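Long-range contacts in flagellar protein FlgA (Thermotoga maritima, PDB 3FRN), which is a periplasmic flagellar protein that probably acts as a chaperone in assembly of the P-ring of the flagellar basal body: residues N120-V124 with L135-L139; N144-L148 with G196-T200. One frame throughout, in Å; residues are numbered along the deposited sequence.

From the N terminus, the chain reaches contact 1 first: strand 121-127 turns back into strand 132-148, so that 120-124 and 135-139 close a hairpin loop of ten residues. The same long strand, its regular course disturbed on the way, then runs on into contact 2, where 144-148 meets 196-200 after an excursion of 47 residues through strand 163-169 and helix 181-184. The two loops follow one another in series, neither nesting nor crossing. The centres of contact 1 and contact 2 lie about 27 Å apart, and their nearest atoms about 13 Å. Contact 1 belongs to the HotDog-like region and contact 2 to the SAF region, which strand 132-148 joins covalently.

Contact 1. Residues N120-V124 with L135-L139; sequences NLFSV and LNMLL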
loop_
_atom_site.group_PDB
_atom_site.type_symbol
_atom_site.label_atom_id
_atom_site.label_comp_id
_atom_site.label_asym_id
_atom_site.label_seq_id
_atom_site.Cartn_x
_atom_site.Cartn_y
_atom_site.Cartn_z
ATOM N N ASN A 120 -8.641 -0.341 5.281
ATOM C CA ASN A 120 -8.643 0.616 4.159
ATOM C C ASN A 120 -9.949 1.393 3.938
ATOM O O ASN A 120 -10.134 2.032 2.904
ATOM C CB ASN A 120 -8.188 -0.054 2.850
ATOM C CG ASN A 120 -6.775 -0.579 2.925
ATOM O OD1 ASN A 120 -5.936 -0.044 3.652
ATOM N ND2 ASN A 120 -6.501 -1.639 2.173
ATOM N N LEU A 121 -10.842 1.333 4.921
ATOM C CA LEU A 121 -12.169 1.921 4.814
ATOM C C LEU A 121 -12.461 2.809 6.026
ATOM O O LEU A 121 -12.442 2.352 7.172
ATOM C CB LEU A 121 -13.211 0.808 4.698
ATOM C CG LEU A 121 -14.678 1.171 4.462
ATOM C CD1 LEU A 121 -14.876 1.774 3.109
ATOM C CD2 LEU A 121 -15.541 -0.081 4.608
ATOM N N PHE A 122 -12.718 4.087 5.768
ATOM C CA PHE A 122 -12.949 5.037 6.842
ATOM C C PHE A 122 -14.259 5.783 6.646
ATOM O O PHE A 122 -14.634 6.091 5.510
ATOM C CB PHE A 122 -11.771 6.018 6.949
ATOM C CG PHE A 122 -10.514 5.388 7.483
ATOM C CD1 PHE A 122 -10.220 5.438 8.844
ATOM C CD2 PHE A 122 -9.628 4.733 6.632
ATOM C CE1 PHE A 122 -9.062 4.843 9.348
ATOM C CE2 PHE A 122 -8.470 4.131 7.129
ATOM C CZ PHE A 122 -8.190 4.188 8.486
ATOM N N SER A 123 -14.965 6.034 7.753
ATOM C CA SER A 123 -16.169 6.860 7.729
ATOM C C SER A 123 -15.817 8.297 8.056
ATOM O O SER A 123 -15.447 8.605 9.186
ATOM C CB SER A 123 -17.219 6.351 8.718
ATOM O OG SER A 123 -18.123 5.451 8.096
ATOM N N VAL A 124 -15.943 9.173 7.067
ATOM C CA VAL A 124 -15.674 10.583 7.261
ATOM C C VAL A 124 -16.977 11.339 7.488
ATOM O O VAL A 124 -17.772 11.563 6.553
ATOM C CB VAL A 124 -14.946 11.197 6.039
ATOM C CG1 VAL A 124 -14.646 12.652 6.298
ATOM C CG2 VAL A 124 -13.659 10.428 5.733
ATOM N N LEU A 135 -19.240 10.133 4.593
ATOM C CA LEU A 135 -18.652 9.535 3.397
ATOM C C LEU A 135 -17.844 8.339 3.842
ATOM O O LEU A 135 -16.954 8.476 4.689
ATOM C CB LEU A 135 -17.687 10.487 2.698
ATOM C CG LEU A 135 -17.955 11.980 2.553
ATOM C CD1 LEU A 135 -16.634 12.657 2.262
ATOM C CD2 LEU A 135 -18.927 12.232 1.431
ATOM N N ASN A 136 -18.153 7.172 3.279
ATOM C CA ASN A 136 -17.312 5.998 3.475
ATOM C C ASN A 136 -16.275 6.020 2.365
ATOM O O ASN A 136 -16.612 6.026 1.173
ATOM C CB ASN A 136 -18.132 4.704 3.501
ATOM C CG ASN A 136 -18.952 4.557 4.777
ATOM O OD1 ASN A 136 -19.376 3.458 5.132
ATOM N ND2 ASN A 136 -19.173 5.664 5.475
ATOM N N MET A 137 -15.012 6.113 2.768
ATOM C CA MET A 137 -13.936 6.339 1.817
ATOM C C MET A 137 -12.938 5.171 1.793
ATOM O O MET A 137 -12.422 4.753 2.831
ATOM C CB MET A 137 -13.262 7.704 2.081
ATOM C CG MET A 137 -14.217 8.929 1.839
ATOM S SD MET A 137 -13.454 10.570 1.754
ATOM C CE MET A 137 -12.771 10.573 0.115
ATOM N N LEU A 138 -12.715 4.628 0.599
ATOM C CA LEU A 138 -11.733 3.573 0.384
ATOM C C LEU A 138 -10.380 4.206 0.086
ATOM O O LEU A 138 -10.257 5.061 -0.797
ATOM C CB LEU A 138 -12.168 2.651 -0.759
ATOM C CG LEU A 138 -11.322 1.438 -1.171
ATOM C CD1 LEU A 138 -11.383 0.289 -0.172
ATOM C CD2 LEU A 138 -11.797 0.964 -2.524
ATOM N N LEU A 139 -9.377 3.781 0.844
ATOM C CA LEU A 139 -8.031 4.300 0.714
ATOM C C LEU A 139 -7.180 3.410 -0.190
ATOM O O LEU A 139 -7.181 2.189 -0.051
ATOM C CB LEU A 139 -7.380 4.418 2.097
ATOM C CG LEU A 139 -7.495 5.731 2.875
ATOM C CD1 LEU A 139 -8.940 6.083 3.208
ATOM C CD2 LEU A 139 -6.653 5.658 4.139
#
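Phe122 and Leu139 meet diagonally across the two strands, Phe122 CD2 lying 3.7 Å from Leu139 CD1, while Leu139 CD2 reaches the next ring atom, Phe122 CE2. The side chains cross at about a right angle, and Leu139 CD1 approaches the ring obliquely. Phe122 CG is anti to its carbonyl carbon (chi1 -71°), which brings the CD2-CE2 side of the ring against the two leucine methyls. Further along this face Val124 CG2 is 4.0 Å from Met137 SD; the methionine chain bends at chi3 (78°), and its methyl turns away from the valine.

The backbone sets these pairings. Phe122 and Met137 exchange two bonds, Phe122 N to Met137 O at 3.0 Å and Met137 N to Phe122 O at 2.8 Å, and Val124 and Leu135 form a second hydrogen-bonded pair. This is the antiparallel ladder of a beta hairpin within the HotDog-like domain, with the short strand axes 149° apart in direction. At its open end Leu139 N donates to Asn120 O, 2.8 Å away.

Helix 74-87 packs on the Phe122 face, where Ala87 touches both Phe122 and Leu139 and Val79 touches Val124. Strands 111-118 and 93-101 extend the sheet, and Asn120 ND2 is hydrogen-bonded to Phe171 O.

Contact 2. Residues N144-L148 with G196-T200; sequences NVVVL and GTVLT
Leu199 reaches into the angle between Val146 and Leu148, and its side chain can be traced atom by atom. Leu199 CB sits 3.6 Å from Val146 O, the carbonyl that also accepts the bond from its own backbone nitrogen. Beyond CG the fork divides: Leu199 CD1 lies 4.0 Å from Leu148 CG, whereas Leu199 CD2 is 3.9 Å from both Val146 CG1 and Leu148 CD2. One methyl thus bridges two residues of the strand. With chi1 at -122° the side chain departs from a staggered position, and its crossing with Leu148 is close to a right angle. Val184 of helix 181-184 touches Leu199 and Val146, bringing the helix onto this apolar cluster.

The CB of Val198 points away from the strand, yet both its methyls touch it: Val198 CG2 is 3.9 Å from Val147 CG2, and Val198 CG1 meets Val145 CG2. Arg168 of strand 163-169 touches Val145 and Val198 as well.

Three backbone bonds fix the register. Leu199 N donates almost straight to Val146 O (3.0 Å). Leu148 N approaches Thr197 O from above the carbonyl plane, 37° out of it, and Gly196 N donates to Leu148 O. Gly196 has a positive phi, a backbone shape glycine adopts readily because it carries no CB to meet the carbonyl oxygen of the residue before. Thr197 OG1 bonds to Lys194 O, tying the loop to itself.

The touching parts run 120° apart and share a single bridge, Val147 with Val198, so the pairing stays local. A loop returning from beyond strand 188-189 is thereby fastened to the end of strand 132-148 within the SAF domain of this FlgA-family protein.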
loop_
_atom_site.group_PDB
_atom_site.type_symbol
_atom_site.label_atom_id
_atom_site.label_comp_id
_atom_site.label_asym_id
_atom_site.label_seq_id
_atom_site.Cartn_x
_atom_site.Cartn_y
_atom_site.Cartn_z
ATOM N N ASN A 144 4.681 1.393 -7.829
ATOM C CA ASN A 144 5.476 0.352 -8.471
ATOM C C ASN A 144 6.319 -0.409 -7.459
ATOM O O ASN A 144 7.195 0.162 -6.815
ATOM C CB ASN A 144 6.354 0.934 -9.574
ATOM C CG ASN A 144 5.585 1.178 -10.858
ATOM O OD1 ASN A 144 5.350 0.256 -11.642
ATOM N ND2 ASN A 144 5.194 2.425 -11.084
ATOM N N VAL A 145 6.029 -1.697 -7.312
ATOM C CA VAL A 145 6.745 -2.547 -6.365
ATOM C C VAL A 145 7.570 -3.629 -7.072
ATOM O O VAL A 145 7.360 -3.915 -8.247
ATOM C CB VAL A 145 5.792 -3.198 -5.328
ATOM C CG1 VAL A 145 5.093 -2.136 -4.486
ATOM C CG2 VAL A 145 4.791 -4.094 -6.016
ATOM N N VAL A 146 8.506 -4.222 -6.337
ATOM C CA VAL A 146 9.393 -5.248 -6.862
ATOM C C VAL A 146 8.725 -6.623 -6.784
ATOM O O VAL A 146 8.349 -7.085 -5.706
ATOM C CB VAL A 146 10.751 -5.236 -6.110
ATOM C CG1 VAL A 146 11.548 -6.492 -6.389
ATOM C CG2 VAL A 146 11.556 -4.002 -6.495
ATOM N N VAL A 147 8.575 -7.263 -7.941
ATOM C CA VAL A 147 7.890 -8.550 -8.050
ATOM C C VAL A 147 8.833 -9.572 -8.693
ATOM O O VAL A 147 9.603 -9.229 -9.590
ATOM C CB VAL A 147 6.566 -8.407 -8.866
ATOM C CG1 VAL A 147 5.984 -9.762 -9.263
ATOM C CG2 VAL A 147 5.535 -7.604 -8.079
ATOM N N LEU A 148 8.777 -10.817 -8.226
ATOM C CA LEU A 148 9.630 -11.891 -8.751
ATOM C C LEU A 148 9.351 -12.307 -10.199
ATOM O O LEU A 148 8.202 -12.566 -10.576
ATOM C CB LEU A 148 9.570 -13.116 -7.835
ATOM C CG LEU A 148 10.360 -13.003 -6.524
ATOM C CD1 LEU A 148 10.288 -14.306 -5.764
ATOM C CD2 LEU A 148 11.815 -12.627 -6.775
ATOM N N GLY A 196 5.942 -14.174 -9.293
ATOM C CA GLY A 196 4.720 -13.402 -9.064
ATOM C C GLY A 196 4.609 -12.858 -7.650
ATOM O O GLY A 196 3.766 -12.009 -7.366
ATOM N N THR A 197 5.466 -13.355 -6.764
ATOM C CA THR A 197 5.476 -12.938 -5.373
ATOM C C THR A 197 6.034 -11.526 -5.235
ATOM O O THR A 197 7.176 -11.259 -5.622
ATOM C CB THR A 197 6.291 -13.924 -4.494
ATOM O OG1 THR A 197 5.687 -15.225 -4.550
ATOM C CG2 THR A 197 6.337 -13.467 -3.052
ATOM N N VAL A 198 5.201 -10.637 -4.696
ATOM C CA VAL A 198 5.602 -9.282 -4.310
ATOM C C VAL A 198 6.583 -9.400 -3.171
ATOM O O VAL A 198 6.259 -9.977 -2.128
ATOM C CB VAL A 198 4.405 -8.449 -3.814
ATOM C CG1 VAL A 198 4.863 -7.066 -3.338
ATOM C CG2 VAL A 198 3.346 -8.333 -4.900
ATOM N N LEU A 199 7.778 -8.858 -3.378
ATOM C CA LEU A 199 8.858 -8.990 -2.419
ATOM C C LEU A 199 8.580 -8.053 -1.268
ATOM O O LEU A 199 8.144 -6.932 -1.483
ATOM C CB LEU A 199 10.202 -8.665 -3.086
ATOM C CG LEU A 199 11.263 -9.767 -3.041
ATOM C CD1 LEU A 199 10.620 -11.136 -3.050
ATOM C CD2 LEU A 199 12.214 -9.659 -4.218
ATOM N N THR A 200 8.784 -8.529 -0.045
ATOM C CA THR A 200 8.639 -7.684 1.132
ATOM C C THR A 200 9.841 -7.823 2.066
ATOM O O THR A 200 10.520 -8.847 2.063
ATOM C CB THR A 200 7.331 -7.970 1.934
ATOM O OG1 THR A 200 7.369 -9.292 2.481
ATOM C CG2 THR A 200 6.073 -7.803 1.071
#